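Regulatory protein SIR4 (PDB 4IAO) acts in transcriptional silencing in budding yeast, and through this domain probably binds the deacetylase Sir2. Local coordinates at residues I106-S110 and T121-C125. Numbering follows the deposited sequence.
Sequences IPKHS and TNDIC
The amide of Asn122 meets the backbone carbonyl of Ser110 through its nitrogen: ND2 donates to Ser110 O over 2.8 Å, with an N-H...O angle of 158°, and the acceptor lies close to the amide plane. At the other end of the same group, OD1 accepts from a basic side chain of the other protein chain, so both polar atoms of this buried amide are engaged, and bonds at both ends probably fix its rotation. The Asp123 carboxylate is approached over a face instead, Ser110 OG standing above it, 3.2 Å from Asp123 CG; OD1 of this carboxylate takes its bond from Ser119 N. Both imidazole nitrogens of His109 bond away from 121-125. Its ND1 turns back to Pro107 O at 2.8 Å, with that oxygen 25° out of the ring plane, while NE2 bonds to backbone of the other protein chain. Chi1 of 58° places His109 CG between the backbone N and the carbonyl carbon; His109 CB lies 3.6 Å from Asn122 O.

Thr121 to Ile124 form a type I' beta turn, with Asn122 and Asp123 both in left-handed backbone conformation. The turn presents Asn122 O to Ser110 N in a weak 3.3 Å hydrogen bond, so Asn122 holds the Ser110 backbone through both its carbonyl and its side chain. In this loop-rich part of the Sir4 SID domain, between helices 95-103 and 135-138, the turn is thereby tied to an extended segment.

Beyond the polar pair, the Ile124 side chain reaches back along 106-110: CG1 packs against His109 CB, and CD1 meets Pro107 CG at 3.9 Å. Tyr138 of helix 135-138 also touches Pro107.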
loop_
_atom_site.group_PDB
_atom_site.type_symbol
_atom_site.label_atom_id
_atom_site.label_comp_id
_atom_site.label_asym_id
_atom_site.label_seq_id
_atom_site.Cartn_x
_atom_site.Cartn_y
_atom_site.Cartn_z
ATOM N N ILE C 106 -15.190 -11.139 -11.050
ATOM C CA ILE C 106 -14.510 -11.107 -9.765
ATOM C C ILE C 106 -13.293 -12.021 -9.758
ATOM O O ILE C 106 -13.420 -13.220 -10.007
ATOM C CB ILE C 106 -15.450 -11.514 -8.626
ATOM C CG1 ILE C 106 -16.642 -10.560 -8.557
ATOM C CG2 ILE C 106 -14.703 -11.535 -7.306
ATOM C CD1 ILE C 106 -17.782 -11.106 -7.743
ATOM N N PRO C 107 -12.109 -11.454 -9.481
ATOM C CA PRO C 107 -10.836 -12.186 -9.413
ATOM C C PRO C 107 -10.852 -13.353 -8.427
ATOM O O PRO C 107 -11.624 -13.335 -7.477
ATOM C CB PRO C 107 -9.845 -11.119 -8.929
ATOM C CG PRO C 107 -10.681 -10.000 -8.390
ATOM C CD PRO C 107 -11.932 -10.021 -9.192
ATOM N N LYS C 108 -10.010 -14.355 -8.668
ATOM C CA LYS C 108 -9.843 -15.473 -7.747
ATOM C C LYS C 108 -9.529 -14.932 -6.363
ATOM O O LYS C 108 -8.768 -13.974 -6.227
ATOM C CB LYS C 108 -8.701 -16.379 -8.207
ATOM C CG LYS C 108 -9.063 -17.851 -8.325
ATOM C CD LYS C 108 -7.968 -18.618 -9.066
ATOM C CE LYS C 108 -8.492 -19.923 -9.661
ATOM N NZ LYS C 108 -7.534 -20.549 -10.626
ATOM N N HIS C 109 -10.148 -15.517 -5.342
ATOM C CA HIS C 109 -9.938 -15.064 -3.973
ATOM C C HIS C 109 -10.250 -16.145 -2.952
ATOM O O HIS C 109 -11.061 -17.035 -3.206
ATOM C CB HIS C 109 -10.789 -13.827 -3.694
ATOM C CG HIS C 109 -12.257 -14.039 -3.904
ATOM N ND1 HIS C 109 -12.803 -14.300 -5.142
ATOM C CD2 HIS C 109 -13.295 -14.009 -3.035
ATOM C CE1 HIS C 109 -14.113 -14.429 -5.027
ATOM N NE2 HIS C 109 -14.437 -14.256 -3.758
ATOM N N SER C 110 -9.602 -16.068 -1.793
ATOM C CA SER C 110 -9.942 -16.952 -0.688
ATOM C C SER C 110 -10.688 -16.183 0.396
ATOM O O SER C 110 -10.817 -14.959 0.321
ATOM C CB SER C 110 -8.690 -17.620 -0.124
ATOM O OG SER C 110 -7.695 -16.661 0.163
ATOM N N THR C 121 -6.825 -8.116 1.788
ATOM C CA THR C 121 -7.397 -7.986 0.444
ATOM C C THR C 121 -7.987 -9.301 -0.047
ATOM O O THR C 121 -8.296 -9.440 -1.228
ATOM C CB THR C 121 -6.395 -7.436 -0.608
ATOM O OG1 THR C 121 -5.209 -8.244 -0.630
ATOM C CG2 THR C 121 -6.034 -5.984 -0.307
ATOM N N ASN C 122 -8.070 -10.277 0.849
ATOM C CA ASN C 122 -8.603 -11.597 0.522
ATOM C C ASN C 122 -7.728 -12.385 -0.441
ATOM O O ASN C 122 -8.229 -13.081 -1.329
ATOM C CB ASN C 122 -10.035 -11.504 -0.011
ATOM C CG ASN C 122 -11.055 -11.406 1.092
ATOM O OD1 ASN C 122 -11.514 -10.317 1.443
ATOM N ND2 ASN C 122 -11.412 -12.550 1.659
ATOM N N ASP C 123 -6.419 -12.258 -0.254
ATOM C CA ASP C 123 -5.423 -12.950 -1.072
ATOM C C ASP C 123 -5.565 -12.604 -2.559
ATOM O O ASP C 123 -5.103 -13.341 -3.431
ATOM C CB ASP C 123 -5.466 -14.468 -0.834
ATOM C CG ASP C 123 -5.032 -14.858 0.583
ATOM O OD1 ASP C 123 -5.125 -14.005 1.493
ATOM O OD2 ASP C 123 -4.601 -16.017 0.789
ATOM N N ILE C 124 -6.200 -11.467 -2.834
ATOM C CA ILE C 124 -6.203 -10.898 -4.169
ATOM C C ILE C 124 -4.849 -10.230 -4.301
ATOM O O ILE C 124 -4.255 -10.191 -5.375
ATOM C CB ILE C 124 -7.337 -9.877 -4.345
ATOM C CG1 ILE C 124 -8.687 -10.586 -4.330
ATOM C CG2 ILE C 124 -7.174 -9.104 -5.632
ATOM C CD1 ILE C 124 -9.846 -9.667 -4.571
ATOM N N CYS C 125 -4.379 -9.693 -3.181
ATOM C CA CYS C 125 -2.968 -9.393 -2.998
ATOM C C CYS C 125 -2.485 -10.184 -1.781
ATOM O O CYS C 125 -2.845 -9.882 -0.643
ATOM C CB CYS C 125 -2.750 -7.893 -2.791
ATOM S SG CYS C 125 -1.062 -7.440 -2.315
#